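PDB 3V7D: cell division control protein 4 from Saccharomyces cerevisiae, which recognises phosphorylated target proteins, among them the CDK inhibitor Sic1, as the substrate-binding F-box subunit of an SCF E3 ubiquitin ligase. Local coordinates for residues I61-V66 and N418-K423; S373-D378 and Y382-S387. The protein carries 1 engineered substitution. All coordinates share one frame; numbering follows the deposited sequence.

Interaction 1: residues I61-V66 and N418-K423; sequences ISENFV and NLRSGK
The guanidinium of Arg420 takes Glu63 at its edge: OE1 of Glu63 sits in the guanidinium plane, and the backbone O of Glu63 lies at that edge as well, 2.9 Å from NH2 of Arg420. OD1 of Asn64 stands obliquely to the same group. One face of the Phe65 ring carries CB of Glu63, 3.4 Å above its plane. The carboxylate is turned 43° from the guanidinium, and the two side chains cross at about a right angle. Both end nitrogens of Arg420 converge on one oxygen, NH1 to OE1 of Glu63 at 2.7 Å and NH2 to OE1 at 2.7 Å, in a salt bridge in which both N-H...O angles are 140°, well short of straight. Both come from the same face of the carboxylate, NH1 toward the syn side and NH2 higher above the plane. This links the F-box part of the chain to WD repeat 7 of the propeller: helix 53-62 ends in a Schellman motif with Asn64 as its C-prime residue, while 418-423 is the turn after strand 413-418. With an alanine at Glu63, NH1 and NH2 would probably lose the carboxylate that meets their charge, leaving the guanidinium held mainly through NE to OD1 of Asn404. A bend at chi2 (-69°) swings OE1 of Glu63 toward Arg420, which runs extended from CG to NE across to the helix end. At its base the turn is held by OD1 of Asn418, which accepts from N of Arg420 at 2.8 Å (an Asx turn) and from N of Ser421 at 3.1 Å, the two together an Asx motif. Helix 87-106 flanks the arginine through Leu102 and Tyr106.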
loop_
_atom_site.group_PDB
_atom_site.type_symbol
_atom_site.label_atom_id
_atom_site.label_comp_id
_atom_site.label_asym_id
_atom_site.label_seq_id
_atom_site.Cartn_x
_atom_site.Cartn_y
_atom_site.Cartn_z
ATOM N N ILE B 61 -5.761 -5.602 -4.979
ATOM C CA ILE B 61 -6.110 -5.231 -3.616
ATOM C C ILE B 61 -5.770 -6.351 -2.633
ATOM O O ILE B 61 -5.258 -6.093 -1.546
ATOM C CB ILE B 61 -7.597 -4.856 -3.496
ATOM C CG1 ILE B 61 -7.874 -3.554 -4.246
ATOM C CG2 ILE B 61 -8.016 -4.715 -2.032
ATOM C CD1 ILE B 61 -9.347 -3.186 -4.289
ATOM N N SER B 62 -6.036 -7.595 -3.026
ATOM C CA SER B 62 -5.847 -8.725 -2.115
ATOM C C SER B 62 -4.372 -8.983 -1.798
ATOM O O SER B 62 -4.053 -9.556 -0.761
ATOM C CB SER B 62 -6.506 -9.997 -2.660
ATOM O OG SER B 62 -5.844 -10.463 -3.826
ATOM N N GLU B 63 -3.482 -8.561 -2.690
ATOM C CA GLU B 63 -2.052 -8.716 -2.461
ATOM C C GLU B 63 -1.423 -7.439 -1.894
ATOM O O GLU B 63 -0.196 -7.328 -1.812
ATOM C CB GLU B 63 -1.343 -9.115 -3.759
ATOM C CG GLU B 63 -1.737 -10.488 -4.291
ATOM C CD GLU B 63 -1.234 -11.628 -3.420
ATOM O OE1 GLU B 63 -0.184 -11.463 -2.772
ATOM O OE2 GLU B 63 -1.886 -12.691 -3.387
ATOM N N ASN B 64 -2.269 -6.485 -1.509
ATOM C CA ASN B 64 -1.816 -5.185 -1.011
ATOM C C ASN B 64 -0.891 -4.443 -1.967
ATOM O O ASN B 64 0.038 -3.764 -1.531
ATOM C CB ASN B 64 -1.106 -5.322 0.335
ATOM C CG ASN B 64 -1.894 -6.130 1.329
ATOM O OD1 ASN B 64 -1.353 -7.023 1.983
ATOM N ND2 ASN B 64 -3.178 -5.826 1.454
ATOM N N PHE B 65 -1.127 -4.580 -3.265
ATOM C CA PHE B 65 -0.356 -3.812 -4.234
ATOM C C PHE B 65 -0.991 -2.442 -4.437
ATOM O O PHE B 65 -0.363 -1.526 -4.960
ATOM C CB PHE B 65 -0.242 -4.562 -5.561
ATOM C CG PHE B 65 0.566 -5.827 -5.473
ATOM C CD1 PHE B 65 1.698 -5.887 -4.677
ATOM C CD2 PHE B 65 0.190 -6.958 -6.183
ATOM C CE1 PHE B 65 2.443 -7.051 -4.592
ATOM C CE2 PHE B 65 0.932 -8.121 -6.106
ATOM C CZ PHE B 65 2.058 -8.169 -5.304
ATOM N N VAL B 66 -2.244 -2.311 -4.017
ATOM C CA VAL B 66 -2.959 -1.046 -4.113
ATOM C C VAL B 66 -4.101 -1.050 -3.111
ATOM O O VAL B 66 -4.555 -2.111 -2.685
ATOM C CB VAL B 66 -3.517 -0.819 -5.539
ATOM C CG1 VAL B 66 -4.810 -1.605 -5.748
ATOM C CG2 VAL B 66 -3.746 0.660 -5.799
ATOM N N ASN B 418 9.219 -10.494 6.126
ATOM C CA ASN B 418 7.944 -10.806 5.492
ATOM C C ASN B 418 6.823 -10.544 6.491
ATOM O O ASN B 418 6.677 -11.281 7.466
ATOM C CB ASN B 418 7.936 -12.279 5.070
ATOM C CG ASN B 418 6.657 -12.698 4.350
ATOM O OD1 ASN B 418 5.578 -12.138 4.564
ATOM N ND2 ASN B 418 6.779 -13.710 3.501
ATOM N N LEU B 419 6.025 -9.507 6.249
ATOM C CA LEU B 419 4.970 -9.137 7.189
ATOM C C LEU B 419 3.755 -10.067 7.150
ATOM O O LEU B 419 2.947 -10.067 8.077
ATOM C CB LEU B 419 4.535 -7.683 6.986
ATOM C CG LEU B 419 5.596 -6.628 7.310
ATOM C CD1 LEU B 419 4.996 -5.232 7.243
ATOM C CD2 LEU B 419 6.223 -6.887 8.679
ATOM N N ARG B 420 3.625 -10.860 6.089
ATOM C CA ARG B 420 2.542 -11.841 6.022
ATOM C C ARG B 420 2.821 -13.048 6.913
ATOM O O ARG B 420 1.976 -13.443 7.712
ATOM C CB ARG B 420 2.301 -12.304 4.587
ATOM C CG ARG B 420 1.792 -11.218 3.672
ATOM C CD ARG B 420 1.350 -11.791 2.345
ATOM N NE ARG B 420 1.118 -10.738 1.366
ATOM C CZ ARG B 420 0.758 -10.961 0.108
ATOM N NH1 ARG B 420 0.584 -12.207 -0.323
ATOM N NH2 ARG B 420 0.572 -9.938 -0.716
ATOM N N SER B 421 4.009 -13.624 6.769
ATOM C CA SER B 421 4.390 -14.809 7.525
ATOM C C SER B 421 5.008 -14.416 8.856
ATOM O O SER B 421 5.152 -15.245 9.757
ATOM C CB SER B 421 5.407 -15.627 6.733
ATOM O OG SER B 421 6.650 -14.945 6.676
ATOM N N GLY B 422 5.395 -13.149 8.967
ATOM C CA GLY B 422 6.027 -12.651 10.175
ATOM C C GLY B 422 7.488 -13.048 10.290
ATOM O O GLY B 422 8.130 -12.807 11.306
ATOM N N LYS B 423 8.024 -13.653 9.240
ATOM C CA LYS B 423 9.375 -14.194 9.303
ATOM C C LYS B 423 10.449 -13.322 8.646
ATOM O O LYS B 423 10.196 -12.603 7.678
ATOM C CB LYS B 423 9.405 -15.599 8.710
ATOM C CG LYS B 423 8.768 -16.657 9.601
ATOM C CD LYS B 423 8.369 -17.884 8.797
ATOM C CE LYS B 423 9.543 -18.463 8.010
ATOM N NZ LYS B 423 10.443 -19.302 8.859
#

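Interaction 2: residues S373-D378 and Y382-S387; sequences SIRGWD and YSRKFS
A classic beta bulge interrupts the antiparallel hairpin of strands 373-378 and 384-389: Lys385 and Phe386 both face Gly376, whose O accepts from N of Lys385 at 2.8 Å and, more loosely, from N of Phe386 at 3.3 Å. Gly376 N returns a nearly straight bond to Phe386 O. The Phe386 ring meets Gly376 CA 3.5 Å from its centroid in a CH-pi contact; chi1 of 58° puts CG between the backbone N and the carbonyl carbon, bringing the ring over the glycine, where a CB would clash. These are the third and fourth strands of a four-stranded WD40 propeller blade, with 384-389 at its edge and 373-378 in WD repeat 6. On the sheet face opposite Phe386, Trp377 and Arg384 run side by side, CZ3 of Trp377 centred 4.0 Å above the Arg384 guanidinium. NH1 of Arg384 comes over one face of the Arg375 guanidinium, 3.0 Å from NH1 of Arg375, a close approach of two donors and not a bond; the two planes are 79° apart, and NH2 of Arg384 is bonded to Gln349 O. Near the turn a water bridges Asp378 OD1 and Lys385 NZ, while Asp378 OD2 accepts from N of Asn380.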
loop_
_atom_site.group_PDB
_atom_site.type_symbol
_atom_site.label_atom_id
_atom_site.label_comp_id
_atom_site.label_asym_id
_atom_site.label_seq_id
_atom_site.Cartn_x
_atom_site.Cartn_y
_atom_site.Cartn_z
ATOM N N SER B 373 13.578 -2.208 19.443
ATOM C CA SER B 373 12.256 -2.790 19.248
ATOM C C SER B 373 11.514 -2.106 18.108
ATOM O O SER B 373 11.652 -0.902 17.891
ATOM C CB SER B 373 11.424 -2.702 20.531
ATOM O OG SER B 373 11.244 -1.353 20.922
ATOM N N ILE B 374 10.728 -2.895 17.386
ATOM C CA ILE B 374 9.874 -2.398 16.322
ATOM C C ILE B 374 8.481 -2.976 16.550
ATOM O O ILE B 374 8.344 -4.168 16.831
ATOM C CB ILE B 374 10.392 -2.850 14.946
ATOM C CG1 ILE B 374 11.799 -2.305 14.699
ATOM C CG2 ILE B 374 9.449 -2.408 13.837
ATOM C CD1 ILE B 374 12.535 -3.022 13.595
ATOM N N ARG B 375 7.453 -2.138 16.443
ATOM C CA ARG B 375 6.082 -2.586 16.666
ATOM C C ARG B 375 5.164 -2.248 15.498
ATOM O O ARG B 375 5.204 -1.141 14.959
ATOM C CB ARG B 375 5.511 -1.961 17.942
ATOM C CG ARG B 375 6.218 -2.361 19.214
ATOM C CD ARG B 375 5.705 -3.685 19.745
ATOM N NE ARG B 375 6.409 -4.061 20.966
ATOM C CZ ARG B 375 6.085 -5.099 21.727
ATOM N NH1 ARG B 375 5.058 -5.870 21.398
ATOM N NH2 ARG B 375 6.788 -5.362 22.820
ATOM N N GLY B 376 4.324 -3.209 15.125
ATOM C CA GLY B 376 3.304 -2.981 14.121
ATOM C C GLY B 376 1.915 -2.928 14.731
ATOM O O GLY B 376 1.496 -3.843 15.442
ATOM N N TRP B 377 1.201 -1.844 14.456
ATOM C CA TRP B 377 -0.158 -1.684 14.947
ATOM C C TRP B 377 -1.101 -1.532 13.766
ATOM O O TRP B 377 -0.737 -0.956 12.741
ATOM C CB TRP B 377 -0.271 -0.444 15.827
ATOM C CG TRP B 377 0.902 -0.199 16.727
ATOM C CD1 TRP B 377 2.086 0.391 16.388
ATOM C CD2 TRP B 377 0.992 -0.503 18.125
ATOM N NE1 TRP B 377 2.910 0.463 17.483
ATOM C CE2 TRP B 377 2.262 -0.076 18.563
ATOM C CE3 TRP B 377 0.123 -1.091 19.046
ATOM C CZ2 TRP B 377 2.686 -0.227 19.881
ATOM C CZ3 TRP B 377 0.545 -1.234 20.357
ATOM C CH2 TRP B 377 1.815 -0.810 20.760
ATOM N N ASP B 378 -2.314 -2.049 13.913
ATOM C CA ASP B 378 -3.324 -1.894 12.880
ATOM C C ASP B 378 -3.561 -0.407 12.648
ATOM O O ASP B 378 -3.731 0.353 13.597
ATOM C CB ASP B 378 -4.621 -2.582 13.300
ATOM C CG ASP B 378 -5.661 -2.560 12.211
ATOM O OD1 ASP B 378 -5.670 -3.502 11.392
ATOM O OD2 ASP B 378 -6.454 -1.596 12.163
ATOM N N TYR B 382 -5.445 0.037 15.897
ATOM C CA TYR B 382 -4.202 -0.025 16.674
ATOM C C TYR B 382 -4.030 -1.277 17.529
ATOM O O TYR B 382 -3.273 -1.272 18.503
ATOM C CB TYR B 382 -4.012 1.253 17.498
ATOM C CG TYR B 382 -4.248 2.486 16.667
ATOM C CD1 TYR B 382 -3.297 2.922 15.751
ATOM C CD2 TYR B 382 -5.438 3.192 16.765
ATOM C CE1 TYR B 382 -3.522 4.046 14.972
ATOM C CE2 TYR B 382 -5.671 4.309 15.989
ATOM C CZ TYR B 382 -4.712 4.731 15.096
ATOM O OH TYR B 382 -4.952 5.843 14.324
ATOM N N SER B 383 -4.722 -2.350 17.154
ATOM C CA SER B 383 -4.455 -3.652 17.739
ATOM C C SER B 383 -3.066 -4.101 17.292
ATOM O O SER B 383 -2.564 -3.658 16.256
ATOM C CB SER B 383 -5.517 -4.679 17.322
ATOM O OG SER B 383 -5.454 -4.959 15.931
ATOM N N ARG B 384 -2.449 -4.975 18.076
ATOM C CA ARG B 384 -1.078 -5.401 17.822
ATOM C C ARG B 384 -0.993 -6.384 16.659
ATOM O O ARG B 384 -1.624 -7.439 16.682
ATOM C CB ARG B 384 -0.486 -6.017 19.091
ATOM C CG ARG B 384 -0.312 -5.010 20.219
ATOM C CD ARG B 384 0.163 -5.669 21.512
ATOM N NE ARG B 384 0.305 -4.688 22.588
ATOM C CZ ARG B 384 1.454 -4.111 22.929
ATOM N NH1 ARG B 384 2.573 -4.424 22.287
ATOM N NH2 ARG B 384 1.488 -3.226 23.918
ATOM N N LYS B 385 -0.210 -6.038 15.641
ATOM C CA LYS B 385 -0.112 -6.887 14.454
ATOM C C LYS B 385 1.216 -7.622 14.383
ATOM O O LYS B 385 1.257 -8.794 14.026
ATOM C CB LYS B 385 -0.327 -6.071 13.179
ATOM C CG LYS B 385 -1.595 -5.245 13.196
ATOM C CD LYS B 385 -2.812 -6.106 13.470
ATOM C CE LYS B 385 -3.114 -7.023 12.305
ATOM N NZ LYS B 385 -4.494 -7.584 12.418
ATOM N N PHE B 386 2.304 -6.931 14.710
ATOM C CA PHE B 386 3.611 -7.576 14.746
ATOM C C PHE B 386 4.594 -6.924 15.713
ATOM O O PHE B 386 4.412 -5.785 16.136
ATOM C CB PHE B 386 4.223 -7.727 13.340
ATOM C CG PHE B 386 4.400 -6.427 12.583
ATOM C CD1 PHE B 386 5.492 -5.607 12.823
ATOM C CD2 PHE B 386 3.501 -6.057 11.596
ATOM C CE1 PHE B 386 5.669 -4.429 12.115
ATOM C CE2 PHE B 386 3.670 -4.885 10.885
ATOM C CZ PHE B 386 4.757 -4.067 11.147
ATOM N N SER B 387 5.634 -7.671 16.057
ATOM C CA SER B 387 6.631 -7.218 17.011
ATOM C C SER B 387 7.991 -7.780 16.617
ATOM O O SER B 387 8.134 -8.989 16.411
ATOM C CB SER B 387 6.256 -7.686 18.418
ATOM O OG SER B 387 7.263 -7.339 19.352
HETATM O O HOH W 1 8.676 -5.092 19.754
HETATM O O HOH W 2 -6.733 -5.959 11.960
#

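How the interactions relate
Interactions 1 and 2 lie on the same side of the chain's centre, with their own centres about 15 Å apart, and they meet directly: CD1 of Leu419 packs on CE2 of Phe386 at 3.9 Å. The ring already engaged in interaction 2 is thus also in touch with the turn of interaction 1, through Leu419, whose side chain also touches Tyr388 of the same strand as Phe386. In sequence the hairpin falls between the two partners of interaction 1, which are 352 residues apart at their closest ends. The partners of interaction 2, by contrast, are only 4 residues apart, so one contact is local and the other long-range.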